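Local coordinates for protein putative surface-anchored fimbrial subunit (Corynebacterium diphtheriae, PDB 3HR6) that forms the shaft of a cell-wall-attached pilus as its major pilin, built of tandem Ig-like domains stabilised by isopeptide and disulfide bonds, at residues 308-313 / 361-366; 320-325 / 356-361; 325-330 / 395-400; 367-372 / 412-417. One frame throughout, in Å; residues are numbered along the deposited sequence. Where two conformers were deposited one is given.

Contact 1. Residues 308-313 / 361-366; sequences QITIEK and KAVLSG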
loop_
_atom_site.group_PDB
_atom_site.type_symbol
_atom_site.label_atom_id
_atom_site.label_comp_id
_atom_site.label_asym_id
_atom_site.label_seq_id
_atom_site.Cartn_x
_atom_site.Cartn_y
_atom_site.Cartn_z
ATOM N N GLN A 308 -22.783 7.583 9.149
ATOM C CA GLN A 308 -23.136 8.198 10.430
ATOM C C GLN A 308 -24.618 8.582 10.395
ATOM O O GLN A 308 -25.076 9.180 9.447
ATOM C CB GLN A 308 -22.318 9.477 10.567
ATOM C CG GLN A 308 -22.636 10.315 11.753
ATOM C CD GLN A 308 -21.641 11.435 11.909
ATOM O OE1 GLN A 308 -20.650 11.276 12.632
ATOM N NE2 GLN A 308 -21.890 12.569 11.235
ATOM N N ILE A 309 -25.331 8.242 11.460
ATOM C CA ILE A 309 -26.762 8.510 11.605
ATOM C C ILE A 309 -26.887 9.590 12.659
ATOM O O ILE A 309 -26.320 9.482 13.718
ATOM C CB ILE A 309 -27.520 7.253 12.047
ATOM C CG1 ILE A 309 -27.495 6.214 10.929
ATOM C CG2 ILE A 309 -28.969 7.597 12.375
ATOM C CD1 ILE A 309 -27.897 4.841 11.410
ATOM N N THR A 310 -27.619 10.642 12.351
ATOM C CA THR A 310 -27.925 11.686 13.362
ATOM C C THR A 310 -29.410 11.696 13.667
ATOM O O THR A 310 -30.236 11.905 12.776
ATOM C CB THR A 310 -27.430 13.092 12.971
ATOM O OG1 THR A 310 -26.007 13.055 12.781
ATOM C CG2 THR A 310 -27.732 14.093 14.068
ATOM N N ILE A 311 -29.760 11.493 14.938
ATOM C CA ILE A 311 -31.140 11.497 15.384
ATOM C C ILE A 311 -31.400 12.919 15.847
ATOM O O ILE A 311 -30.557 13.480 16.554
ATOM C CB ILE A 311 -31.374 10.474 16.563
ATOM C CG1 ILE A 311 -31.103 9.033 16.128
ATOM C CG2 ILE A 311 -32.822 10.567 17.103
ATOM C CD1 ILE A 311 -31.175 8.022 17.287
ATOM N N GLU A 312 -32.502 13.522 15.383
ATOM C CA GLU A 312 -32.968 14.840 15.857
ATOM C C GLU A 312 -34.309 14.607 16.510
ATOM O O GLU A 312 -35.338 14.472 15.822
ATOM C CB GLU A 312 -33.094 15.812 14.691
ATOM C CG GLU A 312 -31.778 16.065 14.057
ATOM C CD GLU A 312 -31.740 17.210 13.092
ATOM O OE1 GLU A 312 -32.776 17.849 12.815
ATOM O OE2 GLU A 312 -30.614 17.451 12.603
ATOM N N LYS A 313 -34.297 14.571 17.843
ATOM C CA LYS A 313 -35.475 14.182 18.629
ATOM C C LYS A 313 -36.221 15.402 19.113
ATOM O O LYS A 313 -35.622 16.405 19.514
ATOM C CB LYS A 313 -35.042 13.352 19.846
ATOM C CG LYS A 313 -36.194 12.718 20.625
ATOM C CD LYS A 313 -36.718 11.499 19.921
ATOM C CE LYS A 313 -37.769 10.782 20.745
ATOM N NZ LYS A 313 -39.004 11.522 21.083
ATOM N N LYS A 361 -30.218 15.817 19.935
ATOM C CA LYS A 361 -29.330 15.071 19.054
ATOM C C LYS A 361 -28.786 13.804 19.688
ATOM O O LYS A 361 -28.440 13.771 20.873
ATOM C CB LYS A 361 -28.160 15.932 18.572
ATOM C CG LYS A 361 -28.563 17.208 17.858
ATOM C CD LYS A 361 -28.874 16.970 16.383
ATOM C CE LYS A 361 -29.382 18.227 15.692
ATOM N NZ LYS A 361 -28.451 19.384 15.712
ATOM N N ALA A 362 -28.685 12.775 18.855
ATOM C CA ALA A 362 -27.888 11.602 19.141
ATOM C C ALA A 362 -27.173 11.222 17.849
ATOM O O ALA A 362 -27.816 11.092 16.822
ATOM C CB ALA A 362 -28.758 10.454 19.610
ATOM N N VAL A 363 -25.861 11.086 17.935
ATOM C CA VAL A 363 -25.024 10.780 16.782
ATOM C C VAL A 363 -24.493 9.346 16.883
ATOM O O VAL A 363 -23.872 8.983 17.879
ATOM C CB VAL A 363 -23.888 11.813 16.610
ATOM C CG1 VAL A 363 -23.168 11.540 15.272
ATOM C CG2 VAL A 363 -24.443 13.260 16.592
ATOM N N LEU A 364 -24.770 8.528 15.867
ATOM C CA LEU A 364 -24.310 7.138 15.766
ATOM C C LEU A 364 -23.241 7.158 14.661
ATOM O O LEU A 364 -23.567 7.150 13.474
ATOM C CB LEU A 364 -25.472 6.232 15.426
ATOM C CG LEU A 364 -26.447 5.951 16.566
ATOM C CD1 LEU A 364 -27.187 7.183 16.987
ATOM C CD2 LEU A 364 -27.415 4.912 16.071
ATOM N N SER A 365 -21.992 7.257 15.065
ATOM C CA SER A 365 -20.868 7.447 14.142
ATOM C C SER A 365 -20.073 6.173 13.969
ATOM O O SER A 365 -20.106 5.280 14.817
ATOM C CB SER A 365 -19.888 8.525 14.648
ATOM O OG SER A 365 -20.526 9.733 15.019
ATOM N N GLY A 366 -19.319 6.112 12.881
ATOM C CA GLY A 366 -18.402 5.021 12.668
ATOM C C GLY A 366 -18.942 3.674 12.281
ATOM O O GLY A 366 -18.344 2.600 12.570
#
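Ile311, Ala362, Ile309 and Leu364 make the close-packed face of this antiparallel strand pair. The CB of Ile311 lies 4.0 Å from that of Ala362, and Ile311 sends its CD1 across to Leu364, where the methyl meets CD1 at 4.1 Å, the two side chains slanting over one another. The first torsion of Ile311 (chi1 -63°) sets CG1 opposite the carbonyl carbon and leads CD1 across to that Leu364 methyl and the Ala362 CB. Phe328, Leu330 and Leu394 of the facing sheet cover this side.

Four backbone hydrogen bonds join the strands, two at the Ile309–Leu364 pair and two at Ile311–Ala362. The shortest runs from Ile311 N to Ala362 O (2.7 Å) and is almost straight. The arrangement is one layer of the β-sandwich of an Ig-like pilin domain, and strand 302-315 also carries the covalent link from Lys313 NZ to CG of Asn432, the intramolecular isopeptide bond that ties it to strand 424-432.

The other face, with Gln308, Thr310, Glu312, Lys361 and Val363, is looser and partly open to solvent. Lys361 lies alongside Glu312, pointing the same way, yet its NZ stays 4.3 Å from Glu312 OE2, beyond salt-bridge range; what touches is CE against OE2. The firmer partner of Glu312 is Lys429, which forms a salt bridge with OE1. At the far end, in one of its two conformers, Ser365 OG donates to Gln308 OE1 at 2.8 Å, tilted 26° from the amide plane, and Gln263 NE2 gives the same oxygen a second hydrogen bond. Gln308 NE2 in turn donates to Glu425.

Contact 2. Residues 320-325 / 356-361; sequences PGADRT and TGQDGK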
loop_
_atom_site.group_PDB
_atom_site.type_symbol
_atom_site.label_atom_id
_atom_site.label_comp_id
_atom_site.label_asym_id
_atom_site.label_seq_id
_atom_site.Cartn_x
_atom_site.Cartn_y
_atom_site.Cartn_z
ATOM N N PRO A 320 -36.038 18.942 23.274
ATOM C CA PRO A 320 -36.353 18.167 24.484
ATOM C C PRO A 320 -36.046 18.874 25.784
ATOM O O PRO A 320 -36.840 18.823 26.708
ATOM C CB PRO A 320 -35.507 16.915 24.344
ATOM C CG PRO A 320 -35.347 16.755 22.843
ATOM C CD PRO A 320 -35.239 18.161 22.318
ATOM N N GLY A 321 -34.908 19.554 25.840
ATOM C CA GLY A 321 -34.493 20.220 27.048
ATOM C C GLY A 321 -34.060 19.280 28.150
ATOM O O GLY A 321 -33.823 18.083 27.918
ATOM N N ALA A 322 -34.054 19.826 29.359
ATOM C CA ALA A 322 -33.406 19.195 30.491
ATOM C C ALA A 322 -34.149 17.998 31.070
ATOM O O ALA A 322 -33.518 17.123 31.634
ATOM C CB ALA A 322 -33.123 20.257 31.583
ATOM N N ASP A 323 -35.465 17.911 30.926
ATOM C CA ASP A 323 -36.153 16.778 31.571
ATOM C C ASP A 323 -36.748 15.732 30.627
ATOM O O ASP A 323 -37.626 14.962 31.041
ATOM C CB ASP A 323 -37.171 17.271 32.602
ATOM C CG ASP A 323 -38.434 17.891 31.976
ATOM O OD1 ASP A 323 -38.431 18.238 30.779
ATOM O OD2 ASP A 323 -39.449 18.051 32.697
ATOM N N ARG A 324 -36.253 15.673 29.383
ATOM C CA ARG A 324 -36.788 14.728 28.401
ATOM C C ARG A 324 -35.678 14.124 27.582
ATOM O O ARG A 324 -34.920 14.845 26.930
ATOM C CB ARG A 324 -37.792 15.411 27.484
ATOM C CG ARG A 324 -38.986 15.978 28.209
ATOM C CD ARG A 324 -40.014 16.591 27.289
ATOM N NE ARG A 324 -39.540 17.834 26.669
ATOM C CZ ARG A 324 -40.317 18.801 26.166
ATOM N NH1 ARG A 324 -41.634 18.711 26.185
ATOM N NH2 ARG A 324 -39.770 19.864 25.608
ATOM N N THR A 325 -35.567 12.795 27.629
ATOM C CA THR A 325 -34.621 12.106 26.785
ATOM C C THR A 325 -35.193 10.767 26.333
ATOM O O THR A 325 -36.097 10.206 26.963
ATOM C CB THR A 325 -33.238 11.960 27.464
ATOM O OG1 THR A 325 -32.313 11.399 26.538
ATOM C CG2 THR A 325 -33.299 11.075 28.692
ATOM N N THR A 356 -30.547 10.601 23.537
ATOM C CA THR A 356 -30.678 11.955 23.021
ATOM C C THR A 356 -30.303 12.984 24.063
ATOM O O THR A 356 -30.598 12.859 25.271
ATOM C CB THR A 356 -32.083 12.211 22.443
ATOM O OG1 THR A 356 -33.066 12.070 23.461
ATOM C CG2 THR A 356 -32.405 11.237 21.329
ATOM N N GLY A 357 -29.673 14.057 23.602
ATOM C CA GLY A 357 -29.268 15.130 24.468
ATOM C C GLY A 357 -30.334 16.204 24.617
ATOM O O GLY A 357 -31.421 16.093 24.066
ATOM N N GLN A 358 -30.051 17.223 25.406
ATOM C CA GLN A 358 -31.031 18.273 25.613
ATOM C C GLN A 358 -31.446 18.943 24.305
ATOM O O GLN A 358 -32.575 19.425 24.180
ATOM C CB GLN A 358 -30.509 19.286 26.608
ATOM C CG GLN A 358 -30.404 18.686 28.005
ATOM C CD GLN A 358 -30.107 19.693 29.079
ATOM O OE1 GLN A 358 -30.368 20.895 28.933
ATOM N NE2 GLN A 358 -29.586 19.206 30.194
ATOM N N ASP A 359 -30.524 19.001 23.347
ATOM C CA ASP A 359 -30.817 19.599 22.043
ATOM C C ASP A 359 -31.513 18.620 21.095
ATOM O O ASP A 359 -31.783 18.946 19.931
ATOM C CB ASP A 359 -29.534 20.114 21.384
ATOM C CG ASP A 359 -28.492 19.033 21.127
ATOM O OD1 ASP A 359 -28.641 17.805 21.437
ATOM O OD2 ASP A 359 -27.443 19.405 20.563
ATOM N N GLY A 360 -31.812 17.432 21.591
ATOM C CA GLY A 360 -32.435 16.408 20.782
ATOM C C GLY A 360 -31.515 15.544 19.948
ATOM O O GLY A 360 -31.976 14.612 19.323
ATOM N N LYS A 361 -30.218 15.817 19.935
ATOM C CA LYS A 361 -29.330 15.071 19.054
ATOM C C LYS A 361 -28.786 13.804 19.688
ATOM O O LYS A 361 -28.440 13.771 20.873
ATOM C CB LYS A 361 -28.160 15.932 18.572
ATOM C CG LYS A 361 -28.563 17.208 17.858
ATOM C CD LYS A 361 -28.874 16.970 16.383
ATOM C CE LYS A 361 -29.382 18.227 15.692
ATOM N NZ LYS A 361 -28.451 19.384 15.712
HETATM O O HOH W 1 -33.552 14.416 24.495
#
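Thr325, in the conformer described, one of two, reaches across to Thr356 and gives its hydroxyl proton to the backbone carbonyl there: OG1 to O is 2.6 Å, in the carbonyl plane and on a lone pair. The two threonine side chains slide past each other in opposite directions. With OG1 opposite the backbone N (chi1 -174°), Thr325 turns its hydroxyl directly onto that carbonyl. The Thr356 hydroxyl has work of its own: OG1 gives its proton to a bridging water at 2.6 Å and accepts from the backbone N of Ala326. The same water donates to Arg324 O and to Gly357 O, linking both carbonyls and the threonine; Gly357 O also takes Gly360 N of its own turn.

Further along, Gly321 N donates to Gln358 O over 2.9 Å, again on a lone pair in the carbonyl plane. Beside this bond the Pro320 ring is laid against the backbone of residues 358-360, its CG 3.6 Å from Gly360 CA. The carbonyl of Pro320 is held by Arg324, the last residue of the turn that follows: NE (2.9 Å) approaches in both the carbonyl and the guanidinium planes, while NH2 adds a weak second bond and also donates to Thr319 O. On the more exposed side, the extended chain of Gln358 lies along Gly321 and brings CD to 3.6 Å from Ala322 CA.

In the second segment, Asp359 OD1 accepts from Lys361 N at 2.9 Å, from above the carboxylate plane. This Asx turn finishes a type I turn, Gly357 to Gly360, which faces another, Gly321 to Arg324: two inter-strand loops paired at an end of an Ig-like β-sandwich.

Contact 3. Residues 325-330 / 395-400; sequences TATFQL and VETATA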
loop_
_atom_site.group_PDB
_atom_site.type_symbol
_atom_site.label_atom_id
_atom_site.label_comp_id
_atom_site.label_asym_id
_atom_site.label_seq_id
_atom_site.Cartn_x
_atom_site.Cartn_y
_atom_site.Cartn_z
ATOM N N THR A 325 -35.567 12.795 27.629
ATOM C CA THR A 325 -34.621 12.106 26.785
ATOM C C THR A 325 -35.193 10.767 26.333
ATOM O O THR A 325 -36.097 10.206 26.963
ATOM C CB THR A 325 -33.238 11.960 27.464
ATOM O OG1 THR A 325 -32.313 11.399 26.538
ATOM C CG2 THR A 325 -33.299 11.075 28.692
ATOM N N ALA A 326 -34.708 10.298 25.188
ATOM C CA ALA A 326 -35.082 9.008 24.666
ATOM C C ALA A 326 -33.804 8.234 24.381
ATOM O O ALA A 326 -32.728 8.831 24.202
ATOM C CB ALA A 326 -35.931 9.141 23.403
ATOM N N THR A 327 -33.936 6.911 24.332
ATOM C CA THR A 327 -32.843 5.991 24.101
ATOM C C THR A 327 -33.203 5.104 22.901
ATOM O O THR A 327 -34.348 4.668 22.756
ATOM C CB THR A 327 -32.568 5.133 25.362
ATOM O OG1 THR A 327 -32.278 5.986 26.494
ATOM C CG2 THR A 327 -31.431 4.089 25.120
ATOM N N PHE A 328 -32.217 4.895 22.023
ATOM C CA PHE A 328 -32.358 4.084 20.823
ATOM C C PHE A 328 -31.238 3.076 20.744
ATOM O O PHE A 328 -30.111 3.288 21.273
ATOM C CB PHE A 328 -32.337 4.939 19.547
ATOM C CG PHE A 328 -33.430 5.957 19.498
ATOM C CD1 PHE A 328 -34.636 5.683 18.827
ATOM C CD2 PHE A 328 -33.294 7.168 20.150
ATOM C CE1 PHE A 328 -35.660 6.595 18.806
ATOM C CE2 PHE A 328 -34.314 8.092 20.143
ATOM C CZ PHE A 328 -35.508 7.827 19.454
ATOM N N GLN A 329 -31.588 1.946 20.148
ATOM C CA GLN A 329 -30.602 0.996 19.699
ATOM C C GLN A 329 -30.686 0.859 18.188
ATOM O O GLN A 329 -31.756 1.002 17.546
ATOM C CB GLN A 329 -30.737 -0.327 20.441
ATOM C CG GLN A 329 -30.551 -0.202 21.914
ATOM C CD GLN A 329 -30.518 -1.551 22.588
ATOM O OE1 GLN A 329 -31.527 -2.260 22.603
ATOM N NE2 GLN A 329 -29.389 -1.883 23.196
ATOM N N LEU A 330 -29.523 0.604 17.605
ATOM C CA LEU A 330 -29.412 0.414 16.158
ATOM C C LEU A 330 -29.459 -1.082 15.823
ATOM O O LEU A 330 -28.834 -1.895 16.478
ATOM C CB LEU A 330 -28.143 1.073 15.636
ATOM C CG LEU A 330 -27.920 1.061 14.106
ATOM C CD1 LEU A 330 -28.958 1.916 13.396
ATOM C CD2 LEU A 330 -26.475 1.531 13.792
ATOM N N VAL A 395 -34.571 1.291 17.123
ATOM C CA VAL A 395 -35.629 0.904 18.062
ATOM C C VAL A 395 -35.517 1.816 19.266
ATOM O O VAL A 395 -34.460 1.914 19.914
ATOM C CB VAL A 395 -35.496 -0.570 18.507
ATOM C CG1 VAL A 395 -36.452 -0.870 19.709
ATOM C CG2 VAL A 395 -35.749 -1.514 17.353
ATOM N N GLU A 396 -36.624 2.484 19.588
ATOM C CA GLU A 396 -36.682 3.315 20.769
ATOM C C GLU A 396 -36.936 2.460 21.996
ATOM O O GLU A 396 -38.003 1.843 22.105
ATOM C CB GLU A 396 -37.782 4.359 20.657
ATOM C CG GLU A 396 -37.716 5.363 21.780
ATOM C CD GLU A 396 -38.686 6.488 21.620
ATOM O OE1 GLU A 396 -39.896 6.245 21.452
ATOM O OE2 GLU A 396 -38.222 7.627 21.726
ATOM N N THR A 397 -35.969 2.408 22.905
ATOM C CA THR A 397 -36.073 1.544 24.099
ATOM C C THR A 397 -36.529 2.291 25.351
ATOM O O THR A 397 -36.967 1.664 26.309
ATOM C CB THR A 397 -34.751 0.844 24.416
ATOM O OG1 THR A 397 -33.735 1.818 24.670
ATOM C CG2 THR A 397 -34.331 -0.124 23.311
ATOM N N ALA A 398 -36.435 3.617 25.345
ATOM C CA ALA A 398 -36.909 4.434 26.440
ATOM C C ALA A 398 -37.275 5.804 25.899
ATOM O O ALA A 398 -36.780 6.234 24.843
ATOM C CB ALA A 398 -35.862 4.520 27.543
ATOM N N THR A 399 -38.192 6.448 26.600
ATOM C CA THR A 399 -38.587 7.792 26.264
ATOM C C THR A 399 -38.843 8.604 27.532
ATOM O O THR A 399 -38.469 8.186 28.619
ATOM C CB THR A 399 -39.786 7.726 25.334
ATOM O OG1 THR A 399 -40.036 9.017 24.766
ATOM C CG2 THR A 399 -41.020 7.184 26.090
ATOM N N ALA A 400 -39.423 9.785 27.382
ATOM C CA ALA A 400 -39.620 10.685 28.504
ATOM C C ALA A 400 -40.880 10.299 29.274
ATOM O O ALA A 400 -41.722 9.576 28.753
ATOM C CB ALA A 400 -39.705 12.106 28.009
#
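Phe328 and Glu396 meet obliquely on the inner face of this strand pair, with the ring and carboxylate planes 28° apart. The glutamate CG sits off-centre over the ring, 4.3 Å from its centroid, in a CH-pi contact. Extended from a CG opposite the backbone N (chi1 -171°), the Glu396 chain runs past CE1 and CZ of Phe328, its OE2 approaching obliquely to 3.5 Å from CZ. That oxygen also touches Ala326, whose CB lies 3.2 Å away. OE1 is satisfied elsewhere, by the backbone N of Leu406, and the buried carboxylate lies beside Lys313, the lysine of the isopeptide bond to Asn432.

The other face carries Thr327, Gln329, Val395 and Ala398, with Thr397 of the bulge beside them. Thr397 slants across Thr327, its OG1 3.3 Å from CG2 of Thr327. It meets Gln329 at about a right angle, presenting CG2 to the amide oxygen OE1 at 3.6 Å. Gln329 NE2 is held separately by the carbonyl of Gln352.

Between the faces, the backbone keeps regular pairing at Gln329 and Val395, where both bonds are 2.9 Å long and lie in their carbonyl planes. The register then slips by one residue. Thr327 O takes a firm bond from Thr397 N (2.8 Å), tilted from the carbonyl plane, and a weak one from Ala398 N, while Thr327 N donates to Ala398 O from well above its carbonyl plane. Two residues, Thr397 and Ala398, therefore stand opposite one, Thr327: a classic beta bulge, here between strands 327-333 and 391-398 of an Ig-like sandwich, next to its isopeptide bond.

Contact 4. Residues 367-372 / 412-417; sequences IHLGTL and VKLEAN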
loop_
_atom_site.group_PDB
_atom_site.type_symbol
_atom_site.label_atom_id
_atom_site.label_comp_id
_atom_site.label_asym_id
_atom_site.label_seq_id
_atom_site.Cartn_x
_atom_site.Cartn_y
_atom_site.Cartn_z
ATOM N N ILE A 367 -20.055 3.711 11.565
ATOM C CA ILE A 367 -20.700 2.565 11.037
ATOM C C ILE A 367 -19.961 2.157 9.760
ATOM O O ILE A 367 -20.014 2.879 8.757
ATOM C CB ILE A 367 -22.188 2.816 10.704
ATOM C CG1 ILE A 367 -22.975 3.301 11.946
ATOM C CG2 ILE A 367 -22.778 1.556 10.183
ATOM C CD1 ILE A 367 -24.307 4.004 11.632
ATOM N N HIS A 368 -19.312 0.998 9.791
ATOM C CA HIS A 368 -18.646 0.475 8.593
ATOM C C HIS A 368 -19.700 -0.164 7.718
ATOM O O HIS A 368 -20.366 -1.129 8.095
ATOM C CB HIS A 368 -17.561 -0.531 8.978
ATOM C CG HIS A 368 -17.030 -1.303 7.812
ATOM N ND1 HIS A 368 -16.804 -2.678 7.834
ATOM C CD2 HIS A 368 -16.688 -0.895 6.565
ATOM C CE1 HIS A 368 -16.320 -3.059 6.672
ATOM N NE2 HIS A 368 -16.285 -2.005 5.864
ATOM N N LEU A 369 -19.879 0.365 6.519
ATOM C CA LEU A 369 -20.913 -0.088 5.621
ATOM C C LEU A 369 -20.491 -1.180 4.652
ATOM O O LEU A 369 -21.254 -2.065 4.335
ATOM C CB LEU A 369 -21.407 1.116 4.832
ATOM C CG LEU A 369 -22.041 2.196 5.662
ATOM C CD1 LEU A 369 -22.284 3.388 4.766
ATOM C CD2 LEU A 369 -23.378 1.740 6.231
ATOM N N GLY A 370 -19.237 -1.106 4.208
ATOM C CA GLY A 370 -18.739 -2.041 3.216
ATOM C C GLY A 370 -17.380 -1.627 2.712
ATOM O O GLY A 370 -16.848 -0.616 3.169
ATOM N N THR A 371 -16.856 -2.394 1.753
ATOM C CA THR A 371 -15.474 -2.241 1.302
ATOM C C THR A 371 -15.361 -2.432 -0.209
ATOM O O THR A 371 -15.964 -3.322 -0.811
ATOM C CB THR A 371 -14.554 -3.230 2.011
ATOM O OG1 THR A 371 -14.656 -2.998 3.407
ATOM C CG2 THR A 371 -13.108 -3.006 1.571
ATOM N N LEU A 372 -14.572 -1.555 -0.811
ATOM C CA LEU A 372 -14.207 -1.591 -2.233
ATOM C C LEU A 372 -12.762 -2.097 -2.269
ATOM O O LEU A 372 -11.865 -1.548 -1.605
ATOM C CB LEU A 372 -14.278 -0.188 -2.828
ATOM C CG LEU A 372 -13.935 -0.082 -4.301
ATOM C CD1 LEU A 372 -15.028 -0.755 -5.173
ATOM C CD2 LEU A 372 -13.744 1.396 -4.735
ATOM N N VAL A 412 -33.853 3.426 8.681
ATOM C CA VAL A 412 -32.877 4.440 8.361
ATOM C C VAL A 412 -32.065 3.924 7.180
ATOM O O VAL A 412 -31.394 2.899 7.295
ATOM C CB VAL A 412 -31.991 4.778 9.572
ATOM C CG1 VAL A 412 -30.921 5.814 9.208
ATOM C CG2 VAL A 412 -32.855 5.252 10.751
ATOM N N LYS A 413 -32.171 4.608 6.048
ATOM C CA LYS A 413 -31.448 4.274 4.812
ATOM C C LYS A 413 -30.011 4.767 4.933
ATOM O O LYS A 413 -29.775 5.982 4.969
ATOM C CB LYS A 413 -32.118 4.941 3.598
ATOM C CG LYS A 413 -33.532 4.428 3.264
ATOM C CD LYS A 413 -34.272 5.328 2.266
ATOM C CE LYS A 413 -35.269 4.548 1.384
ATOM N NZ LYS A 413 -36.139 5.420 0.521
ATOM N N LEU A 414 -29.073 3.840 5.042
ATOM C CA LEU A 414 -27.670 4.156 5.179
ATOM C C LEU A 414 -26.883 3.079 4.489
ATOM O O LEU A 414 -26.776 1.981 4.999
ATOM C CB LEU A 414 -27.301 4.213 6.664
ATOM C CG LEU A 414 -25.965 4.912 6.872
ATOM C CD1 LEU A 414 -26.158 6.456 6.792
ATOM C CD2 LEU A 414 -25.345 4.440 8.162
ATOM N N GLU A 415 -26.323 3.398 3.330
ATOM C CA GLU A 415 -25.599 2.406 2.553
ATOM C C GLU A 415 -24.561 3.105 1.691
ATOM O O GLU A 415 -24.648 4.319 1.419
ATOM C CB GLU A 415 -26.552 1.562 1.708
ATOM C CG GLU A 415 -27.165 2.295 0.578
ATOM C CD GLU A 415 -28.090 1.415 -0.246
ATOM O OE1 GLU A 415 -28.894 0.643 0.349
ATOM O OE2 GLU A 415 -28.019 1.540 -1.497
ATOM N N ALA A 416 -23.594 2.339 1.224
ATOM C CA ALA A 416 -22.547 2.857 0.371
ATOM C C ALA A 416 -22.453 1.973 -0.841
ATOM O O ALA A 416 -23.126 0.949 -0.940
ATOM C CB ALA A 416 -21.201 2.895 1.127
ATOM N N ASN A 417 -21.629 2.384 -1.785
ATOM C CA ASN A 417 -21.407 1.602 -2.981
ATOM C C ASN A 417 -20.014 1.915 -3.514
ATOM O O ASN A 417 -19.258 2.671 -2.893
ATOM C CB ASN A 417 -22.520 1.887 -3.985
ATOM C CG ASN A 417 -22.585 3.330 -4.372
ATOM O OD1 ASN A 417 -21.629 3.859 -4.949
ATOM N ND2 ASN A 417 -23.706 3.986 -4.057
#
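Leu369 and Leu414 carry this contact, each losing more surface to the partner segment than any other residue on its side. Their side chains cross at about a right angle, with CD2 of Leu369 3.9 Å from CD2 of Leu414. The same Leu369 methyl lies against the backbone, 3.6 Å from Leu414 O. Its other branch runs onward along the loop: CD1 touches the CB of Ala416 at 3.8 Å and is equally close to the carbonyl carbon of Glu415. The two methyls thus lie side by side along the inner side of the segment, CD2 at Leu414 and CD1 at Ala416.

The CG of Leu414 stands opposite the backbone N (chi1 -164°), and from there CD2 drops between the two side chains of strand 361-375, meeting Leu369 on one branch and the CD1 of Ile367 at 3.6 Å. Ile367 slants across Leu414 and buries less surface in the contact. Phe392 touches Ile367, Leu369 and Leu414 alike and extends the apolar cluster, while Val424 packs on both leucines.

The side chains that meet are all apolar, and the alternation of the loop explains the shape of the join: Leu414 and Ala416 turn inward, whereas the Glu415 side chain starts outward toward solvent. Extended residues leaving strand 410-412 here lie over strand 361-375, closing the hydrophobic interior between the two sheets of an Ig-like β-sandwich.

In the fold
All four contacts belong to the same Ig-like part of the chain, toward its C-terminal end. Contacts 1 and 4 share strand 361-375, with centres about 15 Å apart, and contact 4 opens only after contact 1 has closed. Contact 3 lies in the opposing sheet, its centre about 12 Å from that of contact 1, and the segments of the two alternate along the chain; Ile311 packs on Phe328 between the layers. Contact 2 falls within the sequence spanned by contact 1 and shares Lys361 with it and Thr325 with contact 3. Contacts 2 and 4, centres about 28 Å apart, do not touch. The isopeptide bond from Lys313 of contact 1, next to contact 3, probably helps stabilise the shaft pilin.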